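Local coordinates for protein YiiM (PDB 1O65), which is of unproven function but probably binds molybdenum and acts as an oxidoreductase on nitrogenous compounds, at residues Y15-Y20 with E98-D103; A68-P73 with G155-V160; R74-Y79 with T151-W156; E89-P94 with F139-I144. One frame throughout, in Å; residues are numbered along the deposited sequence.

Contact 1: Y15-Y20 with E98-D103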
loop_
_atom_site.group_PDB
_atom_site.type_symbol
_atom_site.label_atom_id
_atom_site.label_comp_id
_atom_site.label_asym_id
_atom_site.label_seq_id
_atom_site.Cartn_x
_atom_site.Cartn_y
_atom_site.Cartn_z
ATOM N N TYR A 15 -15.310 0.248 5.931
ATOM C CA TYR A 15 -14.676 -1.037 5.640
ATOM C C TYR A 15 -14.113 -1.698 6.886
ATOM O O TYR A 15 -13.181 -1.191 7.521
ATOM C CB TYR A 15 -13.596 -0.864 4.581
ATOM C CG TYR A 15 -14.036 -0.191 3.297
ATOM C CD1 TYR A 15 -14.549 -0.904 2.226
ATOM C CD2 TYR A 15 -13.973 1.194 3.173
ATOM C CE1 TYR A 15 -14.946 -0.285 1.049
ATOM C CE2 TYR A 15 -14.374 1.829 2.014
ATOM C CZ TYR A 15 -14.854 1.082 0.958
ATOM O OH TYR A 15 -15.228 1.744 -0.188
ATOM N N PRO A 16 -14.760 -2.794 7.295
ATOM C CA PRO A 16 -14.299 -3.560 8.452
ATOM C C PRO A 16 -12.847 -3.942 8.234
ATOM O O PRO A 16 -12.455 -4.280 7.103
ATOM C CB PRO A 16 -15.223 -4.745 8.485
ATOM C CG PRO A 16 -16.490 -4.285 7.872
ATOM C CD PRO A 16 -16.182 -3.095 6.990
ATOM N N VAL A 17 -12.023 -3.891 9.285
ATOM C CA VAL A 17 -10.620 -4.192 9.040
ATOM C C VAL A 17 -9.953 -5.064 10.065
ATOM O O VAL A 17 -10.150 -4.890 11.263
ATOM C CB VAL A 17 -9.869 -2.846 8.848
ATOM C CG1 VAL A 17 -9.736 -2.085 10.154
ATOM C CG2 VAL A 17 -8.512 -3.074 8.209
ATOM N N ASP A 18 -9.177 -6.035 9.615
ATOM C CA ASP A 18 -8.370 -6.893 10.484
ATOM C C ASP A 18 -6.981 -6.246 10.578
ATOM O O ASP A 18 -6.464 -5.785 9.551
ATOM C CB ASP A 18 -8.262 -8.297 9.876
ATOM C CG ASP A 18 -9.584 -9.040 9.960
ATOM O OD1 ASP A 18 -10.350 -8.769 10.921
ATOM O OD2 ASP A 18 -9.860 -9.885 9.104
ATOM N N VAL A 19 -6.423 -6.209 11.766
ATOM C CA VAL A 19 -5.177 -5.564 12.110
ATOM C C VAL A 19 -4.092 -6.552 12.495
ATOM O O VAL A 19 -4.345 -7.500 13.247
ATOM C CB VAL A 19 -5.392 -4.643 13.350
ATOM C CG1 VAL A 19 -4.142 -3.808 13.621
ATOM C CG2 VAL A 19 -6.624 -3.791 13.204
ATOM N N TYR A 20 -2.896 -6.406 11.943
ATOM C CA TYR A 20 -1.779 -7.290 12.219
ATOM C C TYR A 20 -0.514 -6.496 12.529
ATOM O O TYR A 20 -0.289 -5.427 11.960
ATOM C CB TYR A 20 -1.437 -8.249 11.079
ATOM C CG TYR A 20 -2.573 -9.156 10.652
ATOM C CD1 TYR A 20 -3.562 -8.667 9.813
ATOM C CD2 TYR A 20 -2.676 -10.470 11.104
ATOM C CE1 TYR A 20 -4.627 -9.456 9.429
ATOM C CE2 TYR A 20 -3.731 -11.274 10.712
ATOM C CZ TYR A 20 -4.697 -10.771 9.873
ATOM O OH TYR A 20 -5.754 -11.534 9.452
ATOM N N GLU A 98 1.163 -7.052 5.572
ATOM C CA GLU A 98 0.212 -6.000 5.850
ATOM C C GLU A 98 -0.168 -5.817 7.305
ATOM O O GLU A 98 -0.196 -6.715 8.143
ATOM C CB GLU A 98 -1.074 -6.231 5.031
ATOM C CG GLU A 98 -1.862 -7.457 5.441
ATOM C CD GLU A 98 -1.505 -8.657 4.584
ATOM O OE1 GLU A 98 -0.308 -8.824 4.281
ATOM O OE2 GLU A 98 -2.403 -9.430 4.196
ATOM N N ASN A 99 -0.511 -4.566 7.631
ATOM C CA ASN A 99 -1.046 -4.257 8.957
ATOM C C ASN A 99 -2.577 -4.289 8.874
ATOM O O ASN A 99 -3.237 -4.667 9.831
ATOM C CB ASN A 99 -0.643 -2.869 9.426
ATOM C CG ASN A 99 0.857 -2.665 9.430
ATOM O OD1 ASN A 99 1.353 -1.805 8.685
ATOM N ND2 ASN A 99 1.542 -3.437 10.272
ATOM N N LEU A 100 -3.097 -3.857 7.711
ATOM C CA LEU A 100 -4.540 -3.765 7.527
ATOM C C LEU A 100 -5.083 -4.728 6.477
ATOM O O LEU A 100 -4.657 -4.732 5.333
ATOM C CB LEU A 100 -4.944 -2.343 7.154
ATOM C CG LEU A 100 -4.585 -1.225 8.133
ATOM C CD1 LEU A 100 -5.119 0.116 7.666
ATOM C CD2 LEU A 100 -5.084 -1.544 9.533
ATOM N N SER A 101 -6.096 -5.520 6.860
ATOM C CA SER A 101 -6.655 -6.497 5.924
ATOM C C SER A 101 -8.158 -6.275 5.791
ATOM O O SER A 101 -8.849 -6.181 6.802
ATOM C CB SER A 101 -6.338 -7.912 6.361
ATOM O OG SER A 101 -6.980 -8.868 5.531
ATOM N N THR A 102 -8.660 -6.170 4.565
ATOM C CA THR A 102 -10.040 -5.926 4.264
ATOM C C THR A 102 -10.573 -6.597 2.983
ATOM O O THR A 102 -9.875 -7.177 2.160
ATOM C CB THR A 102 -10.244 -4.416 3.908
ATOM O OG1 THR A 102 -9.415 -4.150 2.764
ATOM C CG2 THR A 102 -9.976 -3.457 5.025
ATOM N N ASP A 103 -11.866 -6.372 2.770
ATOM C CA ASP A 103 -12.589 -6.716 1.561
ATOM C C ASP A 103 -13.165 -5.371 1.043
ATOM O O ASP A 103 -13.295 -4.472 1.881
ATOM C CB ASP A 103 -13.788 -7.614 1.768
ATOM C CG ASP A 103 -13.474 -9.062 2.067
ATOM O OD1 ASP A 103 -12.937 -9.781 1.206
ATOM O OD2 ASP A 103 -13.817 -9.456 3.204
HETATM O O HOH W 1 -13.604 -5.538 5.017
HETATM O O HOH W 2 -11.987 -7.079 7.190
HETATM O O HOH W 3 -8.037 -10.695 7.647
#
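D18 and S101 face each other as a hydrogen-bonded pair where strand 14-21 runs antiparallel to strand 100-102 in the curled mixed sheet of the MOSC domain. Backbone bonds come first. D18 N donates to S101 O at 2.8 Å, and S101 N returns the bond to D18 O at 2.7 Å. Y20 N reaches N99 O, one step beyond the V19-L100 pair.

The N99 side chain adds a fourth bond. Its ND2 donates to Y20 O at 3.2 Å, nearly straight at 171° and in the amide plane. ND2 also meets D54, and OD1 takes the backbone N of C70. With N99 cut back to alanine, Y20 O would probably lose its amide donor, and C70 N and D54 their side-chain partner.

Apolar contacts lie on the side of V17 and L100. V17 CG2, anti to the backbone N (chi1 72° for CG1), sits 3.5 Å from T102 CG2 and also touches L100 CB.

On the side of D18 and S101 the polar ends converge on R74, which pairs with D18 and also bonds S101 OG. A water there donates to D18 OD2 and to S101 OG, the latter at 3.0 Å.

Contact 2: A68-P73 with G155-V160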
loop_
_atom_site.group_PDB
_atom_site.type_symbol
_atom_site.label_atom_id
_atom_site.label_comp_id
_atom_site.label_asym_id
_atom_site.label_seq_id
_atom_site.Cartn_x
_atom_site.Cartn_y
_atom_site.Cartn_z
ATOM N N ALA A 68 3.922 4.243 7.529
ATOM C CA ALA A 68 3.491 3.854 8.860
ATOM C C ALA A 68 2.593 2.622 8.836
ATOM O O ALA A 68 2.664 1.823 9.780
ATOM C CB ALA A 68 2.774 5.046 9.494
ATOM N N LEU A 69 1.752 2.456 7.820
ATOM C CA LEU A 69 0.825 1.368 7.691
ATOM C C LEU A 69 0.773 0.762 6.282
ATOM O O LEU A 69 0.689 1.483 5.293
ATOM C CB LEU A 69 -0.612 1.823 8.007
ATOM C CG LEU A 69 -0.999 2.133 9.437
ATOM C CD1 LEU A 69 -2.186 3.085 9.482
ATOM C CD2 LEU A 69 -1.323 0.870 10.236
ATOM N N CYS A 70 0.711 -0.553 6.208
ATOM C CA CYS A 70 0.687 -1.282 4.944
ATOM C C CYS A 70 -0.674 -1.964 4.778
ATOM O O CYS A 70 -1.118 -2.630 5.728
ATOM C CB CYS A 70 1.796 -2.345 4.945
ATOM S SG CYS A 70 1.750 -3.434 3.471
ATOM N N HIS A 71 -1.297 -1.848 3.628
ATOM C CA HIS A 71 -2.610 -2.443 3.405
ATOM C C HIS A 71 -2.557 -3.507 2.314
ATOM O O HIS A 71 -1.951 -3.244 1.273
ATOM C CB HIS A 71 -3.574 -1.329 2.895
ATOM C CG HIS A 71 -5.016 -1.687 3.026
ATOM N ND1 HIS A 71 -5.910 -0.919 3.768
ATOM C CD2 HIS A 71 -5.721 -2.753 2.573
ATOM C CE1 HIS A 71 -7.098 -1.497 3.750
ATOM N NE2 HIS A 71 -7.012 -2.603 3.030
ATOM N N TYR A 72 -3.219 -4.650 2.494
ATOM C CA TYR A 72 -3.271 -5.625 1.391
ATOM C C TYR A 72 -4.697 -6.164 1.283
ATOM O O TYR A 72 -5.337 -6.610 2.243
ATOM C CB TYR A 72 -2.243 -6.723 1.489
ATOM C CG TYR A 72 -1.903 -7.419 0.186
ATOM C CD1 TYR A 72 -1.183 -6.774 -0.808
ATOM C CD2 TYR A 72 -2.296 -8.740 -0.056
ATOM C CE1 TYR A 72 -0.857 -7.385 -2.000
ATOM C CE2 TYR A 72 -1.974 -9.358 -1.242
ATOM C CZ TYR A 72 -1.254 -8.686 -2.214
ATOM O OH TYR A 72 -0.945 -9.313 -3.402
ATOM N N PRO A 73 -5.268 -6.028 0.097
ATOM C CA PRO A 73 -6.629 -6.503 -0.105
ATOM C C PRO A 73 -6.679 -8.014 -0.035
ATOM O O PRO A 73 -5.900 -8.707 -0.737
ATOM C CB PRO A 73 -7.007 -5.979 -1.475
ATOM C CG PRO A 73 -6.022 -4.883 -1.786
ATOM C CD PRO A 73 -4.760 -5.234 -1.039
ATOM N N GLY A 155 -1.217 -3.526 -3.219
ATOM C CA GLY A 155 -1.601 -2.930 -1.913
ATOM C C GLY A 155 -1.001 -1.519 -1.852
ATOM O O GLY A 155 -0.505 -1.008 -2.846
ATOM N N TRP A 156 -1.125 -0.853 -0.720
ATOM C CA TRP A 156 -0.669 0.530 -0.608
ATOM C C TRP A 156 -0.285 0.889 0.820
ATOM O O TRP A 156 -0.644 0.193 1.762
ATOM C CB TRP A 156 -1.786 1.475 -1.081
ATOM C CG TRP A 156 -3.082 1.214 -0.376
ATOM C CD1 TRP A 156 -3.506 1.761 0.801
ATOM C CD2 TRP A 156 -4.109 0.316 -0.807
ATOM N NE1 TRP A 156 -4.753 1.274 1.109
ATOM C CE2 TRP A 156 -5.140 0.372 0.153
ATOM C CE3 TRP A 156 -4.258 -0.543 -1.905
ATOM C CZ2 TRP A 156 -6.296 -0.403 0.055
ATOM C CZ3 TRP A 156 -5.403 -1.316 -1.998
ATOM C CH2 TRP A 156 -6.402 -1.235 -1.028
ATOM N N LEU A 157 0.405 2.035 0.984
ATOM C CA LEU A 157 0.829 2.393 2.343
ATOM C C LEU A 157 0.075 3.634 2.781
ATOM O O LEU A 157 -0.517 4.286 1.916
ATOM C CB LEU A 157 2.333 2.648 2.386
ATOM C CG LEU A 157 3.252 1.590 1.798
ATOM C CD1 LEU A 157 4.708 1.999 1.819
ATOM C CD2 LEU A 157 3.047 0.254 2.551
ATOM N N TYR A 158 0.111 3.946 4.067
ATOM C CA TYR A 158 -0.526 5.159 4.542
ATOM C C TYR A 158 0.445 6.028 5.367
ATOM O O TYR A 158 1.381 5.487 5.949
ATOM C CB TYR A 158 -1.690 4.863 5.487
ATOM C CG TYR A 158 -2.865 4.107 4.958
ATOM C CD1 TYR A 158 -2.887 2.710 4.995
ATOM C CD2 TYR A 158 -3.972 4.758 4.452
ATOM C CE1 TYR A 158 -3.979 1.998 4.539
ATOM C CE2 TYR A 158 -5.080 4.057 3.996
ATOM C CZ TYR A 158 -5.068 2.689 4.031
ATOM O OH TYR A 158 -6.135 1.947 3.593
ATOM N N SER A 159 0.214 7.339 5.317
ATOM C CA SER A 159 0.917 8.223 6.249
ATOM C C SER A 159 -0.106 8.473 7.374
ATOM O O SER A 159 -1.323 8.326 7.150
ATOM C CB SER A 159 1.379 9.547 5.689
ATOM O OG SER A 159 0.301 10.276 5.158
ATOM N N VAL A 160 0.367 8.748 8.572
ATOM C CA VAL A 160 -0.589 8.979 9.661
ATOM C C VAL A 160 -0.806 10.473 9.790
ATOM O O VAL A 160 0.102 11.204 10.148
ATOM C CB VAL A 160 -0.109 8.285 10.942
ATOM C CG1 VAL A 160 -0.913 8.699 12.164
ATOM C CG2 VAL A 160 -0.237 6.759 10.772
#
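The antiparallel pairing of strands 69-73 and 156-160 begins at a classic beta bulge, where A68 and L69 both face Y158. Y158 N donates to L69 O at 2.8 Å, and the bond from A68 N to Y158 O is weak. Further on, H71 and W156 form a hydrogen-bonded pair. H71 N donates to W156 O at 2.8 Å, and W156 N gives a longer bond, 3.2 Å, to H71 O.

This pairing lies in the curled mixed sheet of the MOSC domain, and H71, W156 and Y158 form an aromatic cluster on one side of it. The H71 ring makes an offset stack with the six-membered ring of W156, centroids 4.5 Å apart and planes at 25°. H71 CB lies over the five-membered ring, 3.6 Å from its centroid. W156 CG stands between its backbone N and carbonyl carbon (chi1 53°), which lays the indole alongside the imidazole.

Y158 OH meets two nitrogens. W156 NE1 donates to it at 2.9 Å in the indole plane, and H71 ND1 shares a hydrogen bond with it, also 2.9 Å. H71 NE2 is hydrogen-bonded to T102 OG1, so both imidazole nitrogens are engaged. Beyond the cluster, P73 CG packs 3.6 Å from W156 CZ3.

Contact 3: R74-Y79 with T151-W156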
loop_
_atom_site.group_PDB
_atom_site.type_symbol
_atom_site.label_atom_id
_atom_site.label_comp_id
_atom_site.label_asym_id
_atom_site.label_seq_id
_atom_site.Cartn_x
_atom_site.Cartn_y
_atom_site.Cartn_z
ATOM N N ARG A 74 -7.590 -8.559 0.773
ATOM C CA ARG A 74 -7.777 -10.013 0.781
ATOM C C ARG A 74 -8.208 -10.514 -0.599
ATOM O O ARG A 74 -7.952 -11.695 -0.889
ATOM C CB ARG A 74 -8.795 -10.501 1.813
ATOM C CG ARG A 74 -8.317 -10.391 3.258
ATOM C CD ARG A 74 -9.194 -11.201 4.217
ATOM N NE ARG A 74 -10.443 -10.503 4.462
ATOM C CZ ARG A 74 -10.808 -9.538 5.261
ATOM N NH1 ARG A 74 -9.983 -8.941 6.112
ATOM N NH2 ARG A 74 -12.083 -9.101 5.267
ATOM N N GLU A 75 -8.884 -9.723 -1.435
ATOM C CA GLU A 75 -9.214 -10.194 -2.786
ATOM C C GLU A 75 -8.002 -10.820 -3.488
ATOM O O GLU A 75 -8.144 -11.857 -4.147
ATOM C CB GLU A 75 -9.743 -9.046 -3.641
ATOM C CG GLU A 75 -11.082 -8.459 -3.282
ATOM C CD GLU A 75 -11.167 -7.467 -2.151
ATOM O OE1 GLU A 75 -10.234 -7.326 -1.323
ATOM O OE2 GLU A 75 -12.240 -6.789 -2.037
ATOM N N HIS A 76 -6.771 -10.315 -3.307
ATOM C CA HIS A 76 -5.625 -10.846 -4.013
ATOM C C HIS A 76 -5.207 -12.238 -3.604
ATOM O O HIS A 76 -4.477 -12.882 -4.368
ATOM C CB HIS A 76 -4.403 -9.919 -3.948
ATOM C CG HIS A 76 -4.646 -8.526 -4.420
ATOM N ND1 HIS A 76 -5.555 -8.226 -5.409
ATOM C CD2 HIS A 76 -4.097 -7.353 -4.033
ATOM C CE1 HIS A 76 -5.591 -6.918 -5.585
ATOM N NE2 HIS A 76 -4.688 -6.371 -4.769
ATOM N N TYR A 77 -5.542 -12.711 -2.417
ATOM C CA TYR A 77 -5.194 -14.070 -2.003
ATOM C C TYR A 77 -5.934 -15.082 -2.872
ATOM O O TYR A 77 -5.383 -16.142 -3.213
ATOM C CB TYR A 77 -5.477 -14.300 -0.508
ATOM C CG TYR A 77 -4.508 -13.528 0.376
ATOM C CD1 TYR A 77 -3.142 -13.654 0.187
ATOM C CD2 TYR A 77 -4.963 -12.624 1.341
ATOM C CE1 TYR A 77 -2.249 -12.963 0.981
ATOM C CE2 TYR A 77 -4.075 -11.910 2.122
ATOM C CZ TYR A 77 -2.717 -12.088 1.941
ATOM O OH TYR A 77 -1.815 -11.399 2.701
ATOM N N LEU A 78 -7.193 -14.789 -3.214
ATOM C CA LEU A 78 -7.924 -15.669 -4.133
ATOM C C LEU A 78 -7.090 -15.839 -5.411
ATOM O O LEU A 78 -6.796 -16.952 -5.851
ATOM C CB LEU A 78 -9.275 -15.063 -4.512
ATOM C CG LEU A 78 -10.267 -14.880 -3.350
ATOM C CD1 LEU A 78 -11.477 -14.070 -3.822
ATOM C CD2 LEU A 78 -10.699 -16.243 -2.809
ATOM N N TYR A 79 -6.690 -14.718 -6.020
ATOM C CA TYR A 79 -5.864 -14.790 -7.211
ATOM C C TYR A 79 -4.579 -15.581 -6.978
ATOM O O TYR A 79 -4.211 -16.437 -7.793
ATOM C CB TYR A 79 -5.543 -13.387 -7.732
ATOM C CG TYR A 79 -4.570 -13.411 -8.903
ATOM C CD1 TYR A 79 -5.004 -13.560 -10.203
ATOM C CD2 TYR A 79 -3.211 -13.289 -8.680
ATOM C CE1 TYR A 79 -4.100 -13.592 -11.252
ATOM C CE2 TYR A 79 -2.309 -13.298 -9.720
ATOM C CZ TYR A 79 -2.750 -13.461 -11.002
ATOM O OH TYR A 79 -1.834 -13.486 -12.034
ATOM N N THR A 151 1.093 -7.498 -12.137
ATOM C CA THR A 151 -0.374 -7.544 -12.089
ATOM C C THR A 151 -0.950 -6.299 -11.442
ATOM O O THR A 151 -2.126 -5.977 -11.524
ATOM C CB THR A 151 -0.814 -8.780 -11.283
ATOM O OG1 THR A 151 -0.254 -8.679 -9.946
ATOM C CG2 THR A 151 -0.358 -10.043 -11.989
ATOM N N GLY A 152 -0.073 -5.598 -10.709
ATOM C CA GLY A 152 -0.526 -4.380 -10.014
ATOM C C GLY A 152 -1.140 -4.746 -8.676
ATOM O O GLY A 152 -1.617 -3.858 -7.963
ATOM N N LYS A 153 -1.097 -6.016 -8.286
ATOM C CA LYS A 153 -1.688 -6.468 -7.025
ATOM C C LYS A 153 -0.686 -6.233 -5.902
ATOM O O LYS A 153 -0.143 -7.182 -5.340
ATOM C CB LYS A 153 -2.068 -7.952 -7.128
ATOM C CG LYS A 153 -3.031 -8.215 -8.294
ATOM C CD LYS A 153 -3.349 -9.710 -8.388
ATOM C CE LYS A 153 -3.959 -10.086 -9.727
ATOM N NZ LYS A 153 -5.387 -9.672 -9.826
ATOM N N VAL A 154 -0.540 -4.950 -5.526
ATOM C CA VAL A 154 0.517 -4.610 -4.569
ATOM C C VAL A 154 0.017 -4.046 -3.265
ATOM O O VAL A 154 0.715 -4.172 -2.246
ATOM C CB VAL A 154 1.487 -3.614 -5.230
ATOM C CG1 VAL A 154 2.055 -4.173 -6.525
ATOM C CG2 VAL A 154 0.773 -2.277 -5.514
ATOM N N GLY A 155 -1.217 -3.526 -3.219
ATOM C CA GLY A 155 -1.601 -2.930 -1.913
ATOM C C GLY A 155 -1.001 -1.519 -1.852
ATOM O O GLY A 155 -0.505 -1.008 -2.846
ATOM N N TRP A 156 -1.125 -0.853 -0.720
ATOM C CA TRP A 156 -0.669 0.530 -0.608
ATOM C C TRP A 156 -0.285 0.889 0.820
ATOM O O TRP A 156 -0.644 0.193 1.762
ATOM C CB TRP A 156 -1.786 1.475 -1.081
ATOM C CG TRP A 156 -3.082 1.214 -0.376
ATOM C CD1 TRP A 156 -3.506 1.761 0.801
ATOM C CD2 TRP A 156 -4.109 0.316 -0.807
ATOM N NE1 TRP A 156 -4.753 1.274 1.109
ATOM C CE2 TRP A 156 -5.140 0.372 0.153
ATOM C CE3 TRP A 156 -4.258 -0.543 -1.905
ATOM C CZ2 TRP A 156 -6.296 -0.403 0.055
ATOM C CZ3 TRP A 156 -5.403 -1.316 -1.998
ATOM C CH2 TRP A 156 -6.402 -1.235 -1.028
HETATM O O HOH W 4 -6.795 -9.934 -7.477
#
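K153 lies across two aromatic rings of the 74-79 segment, H76 with its near end and Y79 with its far end. Its CB stands over the H76 ring, 3.7 Å from the centroid and 6° off the normal. The lysine chain crosses the Y79 side chain at about a right angle. CE stands over the Y79 ring, 3.4 Å from the centroid. The bend at the last torsion (chi4 -76°) keeps NZ over the same face, in a cation-pi contact, 4.1 Å from the ring centroid. Y79 CG is anti to the backbone N (chi1 175°), which carries the ring out from helix 75-83 to the lysine. T151 CG2 meets Y79 OH at 3.7 Å.

K153 is the centre of an inverse gamma turn in the loop before strand 156-160, which the contact joins to the start of helix 75-83. A serine in place of Y79 would probably cost the ammonium its aromatic face and let the lysine end turn.

A water accepts from K153 NZ at 2.8 Å and bonds H76 ND1. H76 NE2 is bonded to E107, whose carboxylate would probably favour a positive imidazole; K153 NZ, 4.7 Å from H76 ND1, would tend to oppose it.

Contact 4: E89-P94 with F139-I144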
loop_
_atom_site.group_PDB
_atom_site.type_symbol
_atom_site.label_atom_id
_atom_site.label_comp_id
_atom_site.label_asym_id
_atom_site.label_seq_id
_atom_site.Cartn_x
_atom_site.Cartn_y
_atom_site.Cartn_z
ATOM N N GLU A 89 -1.961 -22.568 1.095
ATOM C CA GLU A 89 -2.040 -22.295 2.507
ATOM C C GLU A 89 -1.234 -21.047 2.878
ATOM O O GLU A 89 -1.472 -20.487 3.944
ATOM C CB GLU A 89 -1.500 -23.382 3.440
ATOM C CG GLU A 89 -1.227 -24.742 2.925
ATOM C CD GLU A 89 -0.039 -24.824 1.982
ATOM O OE1 GLU A 89 1.097 -24.786 2.501
ATOM O OE2 GLU A 89 -0.289 -24.941 0.770
ATOM N N LEU A 90 -0.216 -20.737 2.083
ATOM C CA LEU A 90 0.612 -19.580 2.352
ATOM C C LEU A 90 -0.117 -18.277 2.041
ATOM O O LEU A 90 0.220 -17.252 2.614
ATOM C CB LEU A 90 1.887 -19.593 1.490
ATOM C CG LEU A 90 2.806 -20.800 1.646
ATOM C CD1 LEU A 90 3.920 -20.719 0.608
ATOM C CD2 LEU A 90 3.335 -20.908 3.071
ATOM N N PHE A 91 -1.103 -18.330 1.155
ATOM C CA PHE A 91 -1.772 -17.105 0.746
ATOM C C PHE A 91 -2.926 -16.733 1.636
ATOM O O PHE A 91 -4.096 -16.781 1.238
ATOM C CB PHE A 91 -2.120 -17.182 -0.752
ATOM C CG PHE A 91 -0.855 -17.298 -1.583
ATOM C CD1 PHE A 91 -0.113 -16.185 -1.918
ATOM C CD2 PHE A 91 -0.390 -18.552 -1.974
ATOM C CE1 PHE A 91 1.052 -16.294 -2.662
ATOM C CE2 PHE A 91 0.772 -18.660 -2.724
ATOM C CZ PHE A 91 1.504 -17.538 -3.065
ATOM N N VAL A 92 -2.611 -16.321 2.872
ATOM C CA VAL A 92 -3.567 -15.877 3.858
ATOM C C VAL A 92 -2.976 -14.661 4.590
ATOM O O VAL A 92 -1.749 -14.568 4.704
ATOM C CB VAL A 92 -3.965 -16.938 4.887
ATOM C CG1 VAL A 92 -4.667 -18.134 4.263
ATOM C CG2 VAL A 92 -2.764 -17.479 5.659
ATOM N N ALA A 93 -3.796 -13.686 4.938
ATOM C CA ALA A 93 -3.298 -12.510 5.659
ATOM C C ALA A 93 -2.599 -12.985 6.931
ATOM O O ALA A 93 -3.047 -13.963 7.533
ATOM C CB ALA A 93 -4.503 -11.626 5.971
ATOM N N PRO A 94 -1.492 -12.386 7.336
ATOM C CA PRO A 94 -0.889 -11.275 6.621
ATOM C C PRO A 94 0.401 -11.663 5.929
ATOM O O PRO A 94 1.441 -10.992 6.066
ATOM C CB PRO A 94 -0.610 -10.300 7.770
ATOM C CG PRO A 94 -0.131 -11.229 8.858
ATOM C CD PRO A 94 -0.972 -12.461 8.729
ATOM N N PHE A 139 7.704 -16.555 0.294
ATOM C CA PHE A 139 6.706 -17.467 -0.250
ATOM C C PHE A 139 7.362 -18.642 -0.964
ATOM O O PHE A 139 6.705 -19.536 -1.483
ATOM C CB PHE A 139 5.819 -16.732 -1.262
ATOM C CG PHE A 139 4.955 -15.679 -0.633
ATOM C CD1 PHE A 139 3.842 -16.061 0.100
ATOM C CD2 PHE A 139 5.241 -14.336 -0.768
ATOM C CE1 PHE A 139 3.036 -15.111 0.689
ATOM C CE2 PHE A 139 4.430 -13.378 -0.195
ATOM C CZ PHE A 139 3.327 -13.766 0.535
ATOM N N ASP A 140 8.684 -18.545 -1.121
ATOM C CA ASP A 140 9.478 -19.540 -1.807
ATOM C C ASP A 140 9.051 -19.644 -3.272
ATOM O O ASP A 140 8.958 -20.717 -3.859
ATOM C CB ASP A 140 9.370 -20.915 -1.144
ATOM C CG ASP A 140 10.691 -21.668 -1.301
ATOM O OD1 ASP A 140 11.611 -21.282 -0.546
ATOM O OD2 ASP A 140 10.783 -22.571 -2.145
ATOM N N ILE A 141 8.663 -18.506 -3.817
ATOM C CA ILE A 141 8.271 -18.362 -5.215
ATOM C C ILE A 141 9.274 -17.340 -5.773
ATOM O O ILE A 141 9.251 -16.157 -5.433
ATOM C CB ILE A 141 6.831 -17.894 -5.389
ATOM C CG1 ILE A 141 5.848 -18.998 -4.940
ATOM C CG2 ILE A 141 6.548 -17.560 -6.858
ATOM C CD1 ILE A 141 4.427 -18.508 -4.730
ATOM N N SER A 142 10.183 -17.854 -6.584
ATOM C CA SER A 142 11.281 -17.101 -7.139
ATOM C C SER A 142 10.938 -15.777 -7.782
ATOM O O SER A 142 11.783 -14.864 -7.715
ATOM C CB SER A 142 12.090 -17.976 -8.106
ATOM O OG SER A 142 11.416 -18.112 -9.348
ATOM N N ASP A 143 9.790 -15.633 -8.426
ATOM C CA ASP A 143 9.427 -14.389 -9.073
ATOM C C ASP A 143 8.153 -13.745 -8.552
ATOM O O ASP A 143 7.516 -13.014 -9.316
ATOM C CB ASP A 143 9.286 -14.646 -10.591
ATOM C CG ASP A 143 8.160 -15.625 -10.886
ATOM O OD1 ASP A 143 7.806 -16.403 -9.975
ATOM O OD2 ASP A 143 7.624 -15.619 -12.015
ATOM N N ILE A 144 7.792 -13.924 -7.283
ATOM C CA ILE A 144 6.552 -13.340 -6.762
ATOM C C ILE A 144 6.623 -11.824 -6.794
ATOM O O ILE A 144 5.655 -11.175 -7.243
ATOM C CB ILE A 144 6.152 -13.889 -5.400
ATOM C CG1 ILE A 144 4.758 -13.441 -4.947
ATOM C CG2 ILE A 144 7.142 -13.483 -4.303
ATOM C CD1 ILE A 144 3.602 -14.142 -5.595
#
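F91 and F139 have nearly the same first torsion, -62° and -67°, with CG anti to the carbonyl carbon in each. This brings the two rings together between their loops, where the planes are almost parallel, 4° apart. They are slid well past each other. The centroids are 5.2 Å apart and the rings barely overlap. The closest atoms are F91 CE1 and F139 CD1, at 3.9 Å.

The two isoleucines meet F91 at its rim. I141 CD1 comes from the opposite direction, near the ring plane, and lies 3.5 Å from F91 CZ. I144 CD1 is also near that plane but farther off, 4.4 Å from F91 CE1. L90 takes the other part of the contact. Its CD1 is 3.7 Å from the carbonyl O of F139, and its CB faces F139 CD1 more loosely.

Within the MOSC domain this is a hydrophobic joint between two loops. One follows helix 75-83, and F91 is the centre of an inverse gamma turn in it. The other links helix 134-138 to helix 144-151 through a type I beta turn from I141 to I144, with I144 N bonded to I141 O at 3.2 Å. Rings from nearby parts of the chain extend the cluster: W80 of helix 75-83 meets F91, and F96 meets F139. I144 also packs on W80 and on L135 of helix 134-138.

Contacts 1 and 2 are two pairings of one sheet, their centres 10 Å apart. Strand 100-102 lies beside strand 69-73, with N99 N 2.8 Å from C70 O. Contact 3 follows directly in the chain and shares G155 and W156 with contact 2; Y72 OH is 3.0 Å from K153 O. It ties back to contact 1 through the salt bridge of R74 NH2 to D103 OD2, 2.7 Å long. The centre of contact 4 is about 17 Å from the centre of the chain. Y77 packs on its 89-94 loop, and Y20 of contact 1 touches P94. The nearest atoms of contacts 2 and 4 are about 6 Å apart.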